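Long-range contacts in hypothetical glycoside hydrolase (Parabacteroides distasonis, PDB 3TAW), which is of unknown function but belongs to a family of glycoside hydrolase-like proteins built as five-bladed beta-propellers: residues 30-35 and 43-48; 63-68 and 81-86; 118-123 and 323-328; 131-136 and 146-151. All blocks are in the same frame, centred on the assembly; numbering follows the deposited sequence.

Contact 1. Residues 30-35 and 43-48; sequences LPTKFY and VAWEES
With CG wedged between its own backbone N and carbonyl carbon (chi1 55°) and the chain straight beyond, E46 swings its carboxylate to T32, whose OG1 lies beside its backbone N (chi1 -38°). The two meet just past the open end of the antiparallel beta hairpin 33-36/41-44. T32 OG1 donates to E46 OE2 at 2.7 Å, using the anti lone pair of that oxygen; OE1 is left to Y66 and R96. Next to this pair, the methyl CG2 of T32 lies 3.7 Å from NE1 of W45, whose N-H goes to T98 O. W45 also turns CD1 to F34 CD1 at 3.7 Å, with the two rings oblique at 76°. In the backbone, F34 and V43 form a hydrogen-bonded pair, F34 N to V43 O at 3.0 Å and V43 N to F34 O at 2.8 Å. Beyond it, the chain makes a type I turn over A44 to E47, and L30 N reaches E46 O from above the carbonyl plane at 3.1 Å.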
loop_
_atom_site.group_PDB
_atom_site.type_symbol
_atom_site.label_atom_id
_atom_site.label_comp_id
_atom_site.label_asym_id
_atom_site.label_seq_id
_atom_site.Cartn_x
_atom_site.Cartn_y
_atom_site.Cartn_z
ATOM N N LEU A 30 -8.762 -5.312 -18.270
ATOM C CA LEU A 30 -8.688 -5.970 -19.589
ATOM C C LEU A 30 -9.307 -7.365 -19.465
ATOM O O LEU A 30 -9.428 -7.896 -18.369
ATOM C CB LEU A 30 -7.246 -6.093 -20.059
ATOM C CG LEU A 30 -6.461 -4.804 -20.382
ATOM C CD1 LEU A 30 -4.989 -5.170 -20.569
ATOM C CD2 LEU A 30 -7.060 -4.024 -21.599
ATOM N N PRO A 31 -9.703 -7.968 -20.599
ATOM C CA PRO A 31 -10.336 -9.291 -20.598
ATOM C C PRO A 31 -9.372 -10.488 -20.588
ATOM O O PRO A 31 -9.790 -11.626 -20.828
ATOM C CB PRO A 31 -11.150 -9.282 -21.910
ATOM C CG PRO A 31 -10.380 -8.419 -22.814
ATOM C CD PRO A 31 -9.710 -7.351 -21.937
ATOM N N THR A 32 -8.108 -10.233 -20.273
ATOM C CA THR A 32 -7.054 -11.229 -20.261
ATOM C C THR A 32 -7.388 -12.480 -19.466
ATOM O O THR A 32 -7.899 -12.387 -18.350
ATOM C CB THR A 32 -5.807 -10.612 -19.609
ATOM O OG1 THR A 32 -5.693 -9.232 -20.032
ATOM C CG2 THR A 32 -4.588 -11.393 -19.993
ATOM N N LYS A 33 -7.061 -13.654 -20.016
ATOM C CA LYS A 33 -7.306 -14.897 -19.296
ATOM C C LYS A 33 -6.015 -15.518 -18.782
ATOM O O LYS A 33 -4.948 -15.411 -19.427
ATOM C CB LYS A 33 -7.964 -15.923 -20.209
ATOM C CG LYS A 33 -9.216 -15.458 -20.933
ATOM C CD LYS A 33 -10.364 -15.185 -20.005
ATOM C CE LYS A 33 -10.985 -16.467 -19.410
ATOM N NZ LYS A 33 -11.825 -17.257 -20.374
ATOM N N PHE A 34 -6.112 -16.207 -17.656
ATOM C CA PHE A 34 -5.061 -17.095 -17.222
ATOM C C PHE A 34 -5.648 -18.298 -16.526
ATOM O O PHE A 34 -6.787 -18.256 -16.043
ATOM C CB PHE A 34 -4.013 -16.400 -16.341
ATOM C CG PHE A 34 -4.188 -16.604 -14.848
ATOM C CD1 PHE A 34 -5.314 -16.147 -14.191
ATOM C CD2 PHE A 34 -3.200 -17.240 -14.111
ATOM C CE1 PHE A 34 -5.465 -16.345 -12.808
ATOM C CE2 PHE A 34 -3.324 -17.419 -12.724
ATOM C CZ PHE A 34 -4.459 -16.969 -12.078
ATOM N N TYR A 35 -4.855 -19.358 -16.471
ATOM C CA TYR A 35 -5.301 -20.587 -15.828
ATOM C C TYR A 35 -5.018 -20.532 -14.342
ATOM O O TYR A 35 -3.850 -20.597 -13.897
ATOM C CB TYR A 35 -4.670 -21.823 -16.440
ATOM C CG TYR A 35 -5.331 -23.065 -15.898
ATOM C CD1 TYR A 35 -6.557 -23.485 -16.390
ATOM C CD2 TYR A 35 -4.746 -23.809 -14.876
ATOM C CE1 TYR A 35 -7.158 -24.605 -15.896
ATOM C CE2 TYR A 35 -5.363 -24.949 -14.364
ATOM C CZ TYR A 35 -6.580 -25.328 -14.878
ATOM O OH TYR A 35 -7.232 -26.459 -14.412
ATOM N N VAL A 43 -9.565 -18.035 -16.055
ATOM C CA VAL A 43 -10.277 -16.937 -15.429
ATOM C C VAL A 43 -9.855 -15.599 -16.036
ATOM O O VAL A 43 -8.672 -15.394 -16.354
ATOM C CB VAL A 43 -9.933 -16.961 -13.904
ATOM C CG1 VAL A 43 -10.299 -15.665 -13.217
ATOM C CG2 VAL A 43 -10.554 -18.200 -13.237
ATOM N N ALA A 44 -10.820 -14.693 -16.189
ATOM C CA ALA A 44 -10.527 -13.313 -16.610
ATOM C C ALA A 44 -10.136 -12.498 -15.367
ATOM O O ALA A 44 -10.977 -11.862 -14.699
ATOM C CB ALA A 44 -11.701 -12.700 -17.346
ATOM N N TRP A 45 -8.848 -12.554 -15.072
ATOM C CA TRP A 45 -8.316 -12.171 -13.777
ATOM C C TRP A 45 -8.237 -10.669 -13.542
ATOM O O TRP A 45 -8.022 -10.248 -12.410
ATOM C CB TRP A 45 -6.933 -12.805 -13.581
ATOM C CG TRP A 45 -5.887 -12.335 -14.523
ATOM C CD1 TRP A 45 -5.597 -12.841 -15.767
ATOM C CD2 TRP A 45 -4.925 -11.304 -14.280
ATOM N NE1 TRP A 45 -4.548 -12.160 -16.323
ATOM C CE2 TRP A 45 -4.113 -11.206 -15.434
ATOM C CE3 TRP A 45 -4.681 -10.440 -13.204
ATOM C CZ2 TRP A 45 -3.061 -10.287 -15.539
ATOM C CZ3 TRP A 45 -3.639 -9.537 -13.306
ATOM C CH2 TRP A 45 -2.844 -9.455 -14.462
ATOM N N GLU A 46 -8.411 -9.865 -14.590
ATOM C CA GLU A 46 -8.334 -8.410 -14.450
ATOM C C GLU A 46 -9.478 -7.707 -15.160
ATOM O O GLU A 46 -9.397 -6.524 -15.521
ATOM C CB GLU A 46 -6.971 -7.890 -14.916
ATOM C CG GLU A 46 -6.562 -8.275 -16.317
ATOM C CD GLU A 46 -5.228 -7.689 -16.727
ATOM O OE1 GLU A 46 -4.655 -6.897 -15.929
ATOM O OE2 GLU A 46 -4.765 -8.017 -17.852
ATOM N N GLU A 47 -10.591 -8.413 -15.286
ATOM C CA GLU A 47 -11.716 -7.929 -16.072
ATOM C C GLU A 47 -12.515 -6.821 -15.410
ATOM O O GLU A 47 -13.122 -6.010 -16.092
ATOM C CB GLU A 47 -12.624 -9.130 -16.369
ATOM C CG GLU A 47 -13.882 -8.841 -17.120
ATOM C CD GLU A 47 -14.547 -10.132 -17.548
ATOM O OE1 GLU A 47 -14.940 -10.904 -16.652
ATOM O OE2 GLU A 47 -14.621 -10.383 -18.773
ATOM N N SER A 48 -12.540 -6.781 -14.086
ATOM C CA SER A 48 -13.456 -5.863 -13.392
ATOM C C SER A 48 -12.825 -4.547 -12.958
ATOM O O SER A 48 -13.339 -3.468 -13.261
ATOM C CB SER A 48 -14.073 -6.557 -12.182
ATOM O OG SER A 48 -15.130 -5.758 -11.640
#

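Contact 2. Residues 63-68 and 81-86; sequences VVMYRA and SRLGYA
The two middle strands of a four-stranded antiparallel sheet, 61-69 and 81-88, pair here as a beta hairpin, and the pairing shows how a ladder can skip rungs without losing register. V64 and A86 at one end and A68 and R82 at the other make complete hydrogen-bonded pairs; A68 N to R82 O, at 2.7 Å, is nearly straight. Midway the ladder is only half made. G84 N donates to Y66 O at 2.9 Å, but Y66 N and G84 O are buried with no polar partner, and G84 O rests against M65 CA. The first torsion of Y66 (chi1 54°) folds its ring over G84, whose CA sits over the ring face 3.9 Å from the centroid. A water then bridges the strands, donating to Y66 OH at 2.6 Å and accepting from Y85 N; E46 and R96 also bond that hydroxyl. V63 CG1 lies over the face of the Y85 ring, 3.6 Å from CE2, while CE of selenomethionine M65 meets L83 CB at 4.0 Å. At the far end the extended chain of R67 brings NE to S81 OG at 2.9 Å, with the oxygen 24° out of the guanidinium plane; E69 and D120 hold its two NH groups. A twisted four-stranded meander of this kind is the typical blade of a beta-propeller.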
loop_
_atom_site.group_PDB
_atom_site.type_symbol
_atom_site.label_atom_id
_atom_site.label_comp_id
_atom_site.label_asym_id
_atom_site.label_seq_id
_atom_site.Cartn_x
_atom_site.Cartn_y
_atom_site.Cartn_z
ATOM N N VAL A 63 8.406 -1.005 -11.895
ATOM C CA VAL A 63 7.460 -2.133 -11.910
ATOM C C VAL A 63 6.288 -1.740 -11.042
ATOM O O VAL A 63 6.456 -1.354 -9.890
ATOM C CB VAL A 63 8.105 -3.454 -11.431
ATOM C CG1 VAL A 63 7.042 -4.580 -11.304
ATOM C CG2 VAL A 63 9.270 -3.858 -12.380
ATOM N N VAL A 64 5.088 -1.833 -11.598
ATOM C CA VAL A 64 3.877 -1.669 -10.823
ATOM C C VAL A 64 3.225 -3.027 -10.746
ATOM O O VAL A 64 2.966 -3.656 -11.790
ATOM C CB VAL A 64 2.939 -0.647 -11.444
ATOM C CG1 VAL A 64 1.514 -0.758 -10.830
ATOM C CG2 VAL A 64 3.519 0.770 -11.242
HETATM N N MSE A 65 2.928 -3.459 -9.522
HETATM C CA MSE A 65 2.160 -4.678 -9.299
HETATM C C MSE A 65 0.782 -4.262 -8.804
HETATM O O MSE A 65 0.586 -3.907 -7.643
HETATM C CB MSE A 65 2.900 -5.630 -8.343
HETATM C CG MSE A 65 4.177 -6.155 -8.970
HETATM SE SE MSE A 65 5.037 -7.561 -7.929
HETATM C CE MSE A 65 3.723 -8.963 -7.890
ATOM N N TYR A 66 -0.168 -4.257 -9.721
ATOM C CA TYR A 66 -1.502 -3.727 -9.430
ATOM C C TYR A 66 -2.432 -4.798 -8.890
ATOM O O TYR A 66 -2.336 -5.985 -9.237
ATOM C CB TYR A 66 -2.086 -3.043 -10.656
ATOM C CG TYR A 66 -2.118 -3.878 -11.923
ATOM C CD1 TYR A 66 -1.028 -3.913 -12.790
ATOM C CD2 TYR A 66 -3.246 -4.605 -12.274
ATOM C CE1 TYR A 66 -1.056 -4.661 -13.987
ATOM C CE2 TYR A 66 -3.295 -5.342 -13.436
ATOM C CZ TYR A 66 -2.174 -5.379 -14.301
ATOM O OH TYR A 66 -2.213 -6.086 -15.472
ATOM N N ARG A 67 -3.341 -4.377 -8.018
ATOM C CA ARG A 67 -4.378 -5.254 -7.529
ATOM C C ARG A 67 -5.406 -5.405 -8.621
ATOM O O ARG A 67 -5.980 -4.423 -9.050
ATOM C CB ARG A 67 -5.036 -4.689 -6.275
ATOM C CG ARG A 67 -6.130 -5.601 -5.720
ATOM C CD ARG A 67 -6.806 -4.980 -4.504
ATOM N NE ARG A 67 -8.035 -5.665 -4.141
ATOM C CZ ARG A 67 -8.822 -5.332 -3.115
ATOM N NH1 ARG A 67 -8.503 -4.326 -2.302
ATOM N NH2 ARG A 67 -9.938 -6.014 -2.897
ATOM N N ALA A 68 -5.622 -6.633 -9.088
ATOM C CA ALA A 68 -6.582 -6.892 -10.153
ATOM C C ALA A 68 -7.698 -7.764 -9.602
ATOM O O ALA A 68 -7.445 -8.731 -8.901
ATOM C CB ALA A 68 -5.915 -7.608 -11.328
ATOM N N SER A 81 -8.799 -11.236 -5.742
ATOM C CA SER A 81 -7.718 -10.308 -6.074
ATOM C C SER A 81 -6.444 -11.083 -6.381
ATOM O O SER A 81 -6.147 -12.085 -5.731
ATOM C CB SER A 81 -7.453 -9.344 -4.909
ATOM O OG SER A 81 -8.540 -8.441 -4.711
ATOM N N ARG A 82 -5.749 -10.644 -7.422
ATOM C CA ARG A 82 -4.475 -11.179 -7.869
ATOM C C ARG A 82 -3.622 -9.966 -8.270
ATOM O O ARG A 82 -4.162 -8.874 -8.515
ATOM C CB ARG A 82 -4.682 -12.133 -9.060
ATOM C CG ARG A 82 -5.585 -13.313 -8.724
ATOM C CD ARG A 82 -5.791 -14.237 -9.917
ATOM N NE ARG A 82 -6.683 -15.353 -9.634
ATOM C CZ ARG A 82 -8.012 -15.323 -9.750
ATOM N NH1 ARG A 82 -8.658 -14.212 -10.082
ATOM N NH2 ARG A 82 -8.724 -16.417 -9.504
ATOM N N LEU A 83 -2.302 -10.131 -8.309
ATOM C CA LEU A 83 -1.433 -9.032 -8.639
ATOM C C LEU A 83 -0.859 -9.157 -10.036
ATOM O O LEU A 83 -0.231 -10.164 -10.376
ATOM C CB LEU A 83 -0.266 -8.957 -7.643
ATOM C CG LEU A 83 -0.636 -8.945 -6.171
ATOM C CD1 LEU A 83 0.590 -8.745 -5.313
ATOM C CD2 LEU A 83 -1.767 -7.913 -5.828
ATOM N N GLY A 84 -1.041 -8.100 -10.801
ATOM C CA GLY A 84 -0.459 -7.959 -12.126
ATOM C C GLY A 84 0.982 -7.524 -12.068
ATOM O O GLY A 84 1.519 -7.235 -10.992
ATOM N N TYR A 85 1.641 -7.535 -13.222
ATOM C CA TYR A 85 3.042 -7.144 -13.327
ATOM C C TYR A 85 3.173 -6.251 -14.562
ATOM O O TYR A 85 2.948 -6.692 -15.691
ATOM C CB TYR A 85 3.926 -8.382 -13.469
ATOM C CG TYR A 85 5.405 -8.110 -13.495
ATOM C CD1 TYR A 85 6.053 -7.795 -14.690
ATOM C CD2 TYR A 85 6.177 -8.186 -12.337
ATOM C CE1 TYR A 85 7.439 -7.557 -14.717
ATOM C CE2 TYR A 85 7.548 -7.937 -12.360
ATOM C CZ TYR A 85 8.170 -7.618 -13.543
ATOM O OH TYR A 85 9.544 -7.372 -13.581
ATOM N N ALA A 86 3.521 -4.990 -14.349
ATOM C CA ALA A 86 3.593 -4.016 -15.431
ATOM C C ALA A 86 4.893 -3.242 -15.315
ATOM O O ALA A 86 5.262 -2.820 -14.211
ATOM C CB ALA A 86 2.413 -3.065 -15.353
HETATM O O HOH W 1 -0.047 -7.557 -15.526
#

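Contact 3. Residues 118-123 and 323-328; sequences TEDPRI and FVEGLV. With EDO (1,2-ethanediol), chain I; EDO (1,2-ethanediol), chain P.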
loop_
_atom_site.group_PDB
_atom_site.type_symbol
_atom_site.label_atom_id
_atom_site.label_comp_id
_atom_site.label_asym_id
_atom_site.label_seq_id
_atom_site.Cartn_x
_atom_site.Cartn_y
_atom_site.Cartn_z
ATOM N N THR A 118 -5.222 -12.142 -2.956
ATOM C CA THR A 118 -4.078 -11.432 -2.440
ATOM C C THR A 118 -4.261 -9.948 -2.762
ATOM O O THR A 118 -4.142 -9.560 -3.914
ATOM C CB THR A 118 -2.779 -12.004 -3.102
ATOM O OG1 THR A 118 -2.833 -11.839 -4.523
ATOM C CG2 THR A 118 -2.605 -13.486 -2.802
ATOM N N GLU A 119 -4.547 -9.122 -1.751
ATOM C CA GLU A 119 -4.905 -7.715 -1.954
ATOM C C GLU A 119 -3.814 -6.727 -1.538
ATOM O O GLU A 119 -2.949 -7.051 -0.726
ATOM C CB GLU A 119 -6.138 -7.341 -1.122
ATOM C CG GLU A 119 -7.327 -8.305 -1.216
ATOM C CD GLU A 119 -8.477 -7.886 -0.329
ATOM O OE1 GLU A 119 -8.249 -7.089 0.641
ATOM O OE2 GLU A 119 -9.612 -8.367 -0.580
ATOM N N ASP A 120 -3.913 -5.510 -2.079
ATOM C CA ASP A 120 -3.305 -4.325 -1.482
ATOM C C ASP A 120 -1.834 -4.497 -1.120
ATOM O O ASP A 120 -1.435 -4.384 0.051
ATOM C CB ASP A 120 -4.124 -3.894 -0.276
ATOM C CG ASP A 120 -5.526 -3.416 -0.650
ATOM O OD1 ASP A 120 -5.867 -3.390 -1.857
ATOM O OD2 ASP A 120 -6.256 -2.999 0.284
ATOM N N PRO A 121 -1.021 -4.767 -2.143
ATOM C CA PRO A 121 0.423 -4.991 -1.974
ATOM C C PRO A 121 1.193 -3.695 -1.674
ATOM O O PRO A 121 0.817 -2.616 -2.146
ATOM C CB PRO A 121 0.831 -5.498 -3.328
ATOM C CG PRO A 121 -0.098 -4.829 -4.285
ATOM C CD PRO A 121 -1.419 -4.826 -3.573
ATOM N N ARG A 122 2.243 -3.813 -0.876
ATOM C CA ARG A 122 3.322 -2.834 -0.838
ATOM C C ARG A 122 4.617 -3.593 -0.988
ATOM O O ARG A 122 4.785 -4.689 -0.424
ATOM C CB ARG A 122 3.396 -2.052 0.492
ATOM C CG ARG A 122 2.411 -0.938 0.654
ATOM C CD ARG A 122 1.124 -1.441 1.184
ATOM N NE ARG A 122 0.169 -0.390 1.581
ATOM C CZ ARG A 122 -1.142 -0.584 1.599
ATOM N NH1 ARG A 122 -1.631 -1.761 1.269
ATOM N NH2 ARG A 122 -1.974 0.391 1.933
ATOM N N ILE A 123 5.550 -2.991 -1.713
ATOM C CA ILE A 123 6.858 -3.585 -1.955
ATOM C C ILE A 123 7.955 -2.637 -1.527
ATOM O O ILE A 123 7.894 -1.448 -1.816
ATOM C CB ILE A 123 7.069 -3.923 -3.435
ATOM C CG1 ILE A 123 6.032 -4.967 -3.875
ATOM C CG2 ILE A 123 8.518 -4.424 -3.704
ATOM C CD1 ILE A 123 5.967 -5.163 -5.370
ATOM N N PHE A 323 -5.953 6.388 -3.496
ATOM C CA PHE A 323 -5.433 5.494 -2.476
ATOM C C PHE A 323 -3.949 5.238 -2.735
ATOM O O PHE A 323 -3.570 4.417 -3.581
ATOM C CB PHE A 323 -6.232 4.183 -2.454
ATOM C CG PHE A 323 -6.023 3.380 -1.202
ATOM C CD1 PHE A 323 -6.718 3.681 -0.032
ATOM C CD2 PHE A 323 -5.082 2.358 -1.185
ATOM C CE1 PHE A 323 -6.504 2.942 1.125
ATOM C CE2 PHE A 323 -4.860 1.614 -0.032
ATOM C CZ PHE A 323 -5.562 1.898 1.112
ATOM N N VAL A 324 -3.114 5.995 -2.031
ATOM C CA VAL A 324 -1.683 6.007 -2.281
ATOM C C VAL A 324 -1.045 4.748 -1.759
ATOM O O VAL A 324 -1.301 4.342 -0.643
ATOM C CB VAL A 324 -1.007 7.289 -1.745
ATOM C CG1 VAL A 324 -1.547 8.510 -2.524
ATOM C CG2 VAL A 324 -1.191 7.424 -0.236
ATOM N N GLU A 325 -0.210 4.109 -2.586
ATOM C CA GLU A 325 0.279 2.771 -2.217
ATOM C C GLU A 325 1.614 2.340 -2.810
ATOM O O GLU A 325 2.245 1.419 -2.280
ATOM C CB GLU A 325 -0.819 1.751 -2.568
ATOM C CG GLU A 325 -0.573 0.324 -2.062
ATOM C CD GLU A 325 -1.824 -0.566 -2.151
ATOM O OE1 GLU A 325 -2.946 -0.024 -2.180
ATOM O OE2 GLU A 325 -1.688 -1.825 -2.214
ATOM N N GLY A 326 2.019 2.956 -3.929
ATOM C CA GLY A 326 3.304 2.699 -4.582
ATOM C C GLY A 326 4.062 4.016 -4.764
ATOM O O GLY A 326 3.480 5.032 -5.112
ATOM N N LEU A 327 5.366 4.006 -4.518
ATOM C CA LEU A 327 6.174 5.225 -4.583
ATOM C C LEU A 327 7.606 4.865 -4.938
ATOM O O LEU A 327 8.214 4.038 -4.247
ATOM C CB LEU A 327 6.114 5.969 -3.251
ATOM C CG LEU A 327 6.926 7.261 -3.162
ATOM C CD1 LEU A 327 6.483 8.298 -4.241
ATOM C CD2 LEU A 327 6.823 7.856 -1.731
ATOM N N VAL A 328 8.109 5.431 -6.031
ATOM C CA VAL A 328 9.481 5.194 -6.463
ATOM C C VAL A 328 10.173 6.502 -6.842
ATOM O O VAL A 328 9.529 7.461 -7.274
ATOM C CB VAL A 328 9.575 4.209 -7.664
ATOM C CG1 VAL A 328 9.076 2.809 -7.267
ATOM C CG2 VAL A 328 8.803 4.745 -8.900
HETATM C C1 EDO I . 9.775 0.810 -3.473
HETATM O O1 EDO I . 11.023 0.109 -3.653
HETATM C C2 EDO I . 9.802 1.708 -2.224
HETATM O O2 EDO I . 8.606 2.513 -2.070
HETATM C C1 EDO P . -11.857 -7.343 3.766
HETATM O O1 EDO P . -11.164 -6.673 4.828
HETATM C C2 EDO P . -10.840 -7.734 2.710
HETATM O O2 EDO P . -9.853 -6.708 2.632
HETATM O O HOH W 2 4.451 -0.336 -2.765
#
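R122 and E325 make the tight part of this contact: the guanidinium and carboxylate planes lie stacked, 15° apart, with E325 CD 3.6 Å above the arginine plane. The attraction is one of charge, since no N-H points at the acid, and the position of OE2 is itself doubtful. F323 adds its ring beside the same group, CE2 lying 3.7 Å from R122 NH2 with the two planes almost perpendicular. R122 is fixed further by C247 O and G248 O, which take NH2 and NE, and by a weak bond from NH1 to D120 O. Toward I123 the segments part and small molecules fill in: a water accepts from I123 N at 3.1 Å and donates to E325 O at 2.9 Å, and farther on a 1,2-ethanediol gives O2 to L327 O at 2.7 Å. Strands 121-123 and 323-328 run 24° apart with axes 6.8 Å distant. Strand 117-125 pairs with 131-138 and strand 322-330 with 333-340, where E325 and G326 form a classic bulge opposite Y337, consistent with innermost strands of separate propeller blades.

Contact 4. Residues 131-136 and 146-151; sequences YVLLYT and AVATSK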
loop_
_atom_site.group_PDB
_atom_site.type_symbol
_atom_site.label_atom_id
_atom_site.label_comp_id
_atom_site.label_asym_id
_atom_site.label_seq_id
_atom_site.Cartn_x
_atom_site.Cartn_y
_atom_site.Cartn_z
ATOM N N TYR A 131 13.213 -8.349 -2.639
ATOM C CA TYR A 131 11.941 -7.648 -2.633
ATOM C C TYR A 131 11.051 -8.264 -1.569
ATOM O O TYR A 131 10.843 -9.499 -1.530
ATOM C CB TYR A 131 11.275 -7.648 -4.011
ATOM C CG TYR A 131 12.100 -6.913 -5.032
ATOM C CD1 TYR A 131 12.001 -5.534 -5.151
ATOM C CD2 TYR A 131 13.037 -7.577 -5.837
ATOM C CE1 TYR A 131 12.763 -4.824 -6.050
ATOM C CE2 TYR A 131 13.808 -6.872 -6.761
ATOM C CZ TYR A 131 13.666 -5.494 -6.874
ATOM O OH TYR A 131 14.453 -4.775 -7.774
ATOM N N VAL A 132 10.505 -7.395 -0.718
ATOM C CA VAL A 132 9.675 -7.810 0.398
ATOM C C VAL A 132 8.260 -7.261 0.144
ATOM O O VAL A 132 8.063 -6.057 0.095
ATOM C CB VAL A 132 10.196 -7.291 1.756
ATOM C CG1 VAL A 132 9.278 -7.769 2.907
ATOM C CG2 VAL A 132 11.671 -7.754 1.967
ATOM N N LEU A 133 7.321 -8.184 -0.041
ATOM C CA LEU A 133 5.941 -7.903 -0.375
ATOM C C LEU A 133 5.083 -8.121 0.852
ATOM O O LEU A 133 5.091 -9.213 1.439
ATOM C CB LEU A 133 5.510 -8.851 -1.507
ATOM C CG LEU A 133 4.048 -8.867 -1.929
ATOM C CD1 LEU A 133 3.578 -7.495 -2.438
ATOM C CD2 LEU A 133 3.826 -9.973 -3.005
ATOM N N LEU A 134 4.383 -7.048 1.257
ATOM C CA LEU A 134 3.421 -7.070 2.345
ATOM C C LEU A 134 2.070 -6.883 1.713
ATOM O O LEU A 134 1.864 -5.928 0.957
ATOM C CB LEU A 134 3.678 -5.934 3.334
ATOM C CG LEU A 134 4.682 -6.211 4.468
ATOM C CD1 LEU A 134 4.065 -7.111 5.575
ATOM C CD2 LEU A 134 5.991 -6.766 3.961
ATOM N N TYR A 135 1.145 -7.809 1.998
ATOM C CA TYR A 135 -0.150 -7.848 1.325
ATOM C C TYR A 135 -1.201 -8.454 2.238
ATOM O O TYR A 135 -0.877 -8.976 3.307
ATOM C CB TYR A 135 -0.056 -8.670 0.023
ATOM C CG TYR A 135 0.201 -10.153 0.241
ATOM C CD1 TYR A 135 1.477 -10.633 0.494
ATOM C CD2 TYR A 135 -0.838 -11.080 0.157
ATOM C CE1 TYR A 135 1.716 -11.996 0.705
ATOM C CE2 TYR A 135 -0.611 -12.442 0.337
ATOM C CZ TYR A 135 0.660 -12.891 0.609
ATOM O OH TYR A 135 0.879 -14.226 0.754
ATOM N N THR A 136 -2.458 -8.346 1.828
ATOM C CA THR A 136 -3.562 -8.886 2.602
ATOM C C THR A 136 -4.013 -10.221 2.029
ATOM O O THR A 136 -4.276 -10.329 0.828
ATOM C CB THR A 136 -4.785 -7.967 2.544
ATOM O OG1 THR A 136 -4.396 -6.628 2.842
ATOM C CG2 THR A 136 -5.893 -8.459 3.528
ATOM N N ALA A 146 0.319 -10.418 5.366
ATOM C CA ALA A 146 1.252 -11.514 5.142
ATOM C C ALA A 146 2.465 -11.031 4.352
ATOM O O ALA A 146 2.460 -9.939 3.773
ATOM C CB ALA A 146 0.528 -12.696 4.423
ATOM N N VAL A 147 3.503 -11.853 4.351
ATOM C CA VAL A 147 4.792 -11.508 3.773
ATOM C C VAL A 147 5.232 -12.513 2.714
ATOM O O VAL A 147 5.095 -13.729 2.899
ATOM C CB VAL A 147 5.887 -11.471 4.866
ATOM C CG1 VAL A 147 7.230 -10.982 4.284
ATOM C CG2 VAL A 147 5.452 -10.566 6.061
ATOM N N ALA A 148 5.774 -12.010 1.611
ATOM C CA ALA A 148 6.426 -12.858 0.634
ATOM C C ALA A 148 7.687 -12.167 0.163
ATOM O O ALA A 148 7.788 -10.922 0.218
ATOM C CB ALA A 148 5.445 -13.200 -0.553
ATOM N N THR A 149 8.681 -12.959 -0.240
ATOM C CA THR A 149 9.920 -12.411 -0.763
ATOM C C THR A 149 10.330 -13.021 -2.116
ATOM O O THR A 149 9.931 -14.145 -2.459
ATOM C CB THR A 149 11.102 -12.521 0.231
ATOM O OG1 THR A 149 11.538 -13.884 0.330
ATOM C CG2 THR A 149 10.709 -12.002 1.639
ATOM N N SER A 150 11.117 -12.261 -2.869
ATOM C CA SER A 150 11.646 -12.709 -4.162
ATOM C C SER A 150 12.852 -11.870 -4.537
ATOM O O SER A 150 13.056 -10.790 -3.988
ATOM C CB SER A 150 10.601 -12.589 -5.281
ATOM O OG SER A 150 10.326 -11.232 -5.578
ATOM N N LYS A 151 13.639 -12.372 -5.479
ATOM C CA LYS A 151 14.749 -11.604 -6.048
ATOM C C LYS A 151 14.367 -10.974 -7.389
ATOM O O LYS A 151 15.052 -10.065 -7.857
ATOM C CB LYS A 151 15.960 -12.504 -6.239
ATOM C CG LYS A 151 16.500 -13.065 -4.966
ATOM C CD LYS A 151 17.094 -11.955 -4.130
ATOM C CE LYS A 151 18.028 -12.460 -3.061
ATOM N NZ LYS A 151 18.867 -11.319 -2.577
HETATM O O HOH W 3 2.688 -15.099 2.687
#
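L134 and V147 lie side by side at the apolar centre of this antiparallel beta hairpin, 131-138 with 143-150, L134 CD1 meeting V147 CG2 at 3.8 Å. The other methyl of the valine, CG1, crosses to V132 CG1 at 4.1 Å. These residues share one face of the sheet, where L181 of strand 179-186 covers V132 and L134. On the opposite face L133 packs more loosely on A148, and Y135 leans across its neighbour strand: with CG held between backbone N and carbonyl carbon (chi1 67°), the ring lies over A146, whose CB makes a CH-pi contact 3.8 Å from CZ. The same ring brings CE1 to A148 CB at 4.1 Å. Six backbone bonds, two for each of the pairs Y131-S150, L133-A148 and Y135-A146, lock the register through the buried middle. Outward, the Y131 ring meets K151 O at its edge, 3.6 Å from CE2, and sends OH on to I57 O. At the other end Y135 OH bonds E113, and one water donates both to Y135 OH at 2.8 Å and to V147 O at 2.8 Å.

From the N terminus, contact 1 closes the first short hairpin loop on the rim of the molecule, and contact 2 follows in series, closing a second hairpin in the neighbouring sheet; E46 and Y66 join them. Contact 3 opens next and closes only some 200 residues later, bringing the strand 117-125 to the strand 322-330 near the centre of the chain. Contact 4 is a hairpin nested inside that long loop, in the same sheet as 117-125. The four therefore form a chain of touches: R67 to D120 and S81 to T118 link contacts 2 and 3, and R122 to L134 links contacts 3 and 4. Local hairpins build the sheets, and contact 3 ties early and late sheets together.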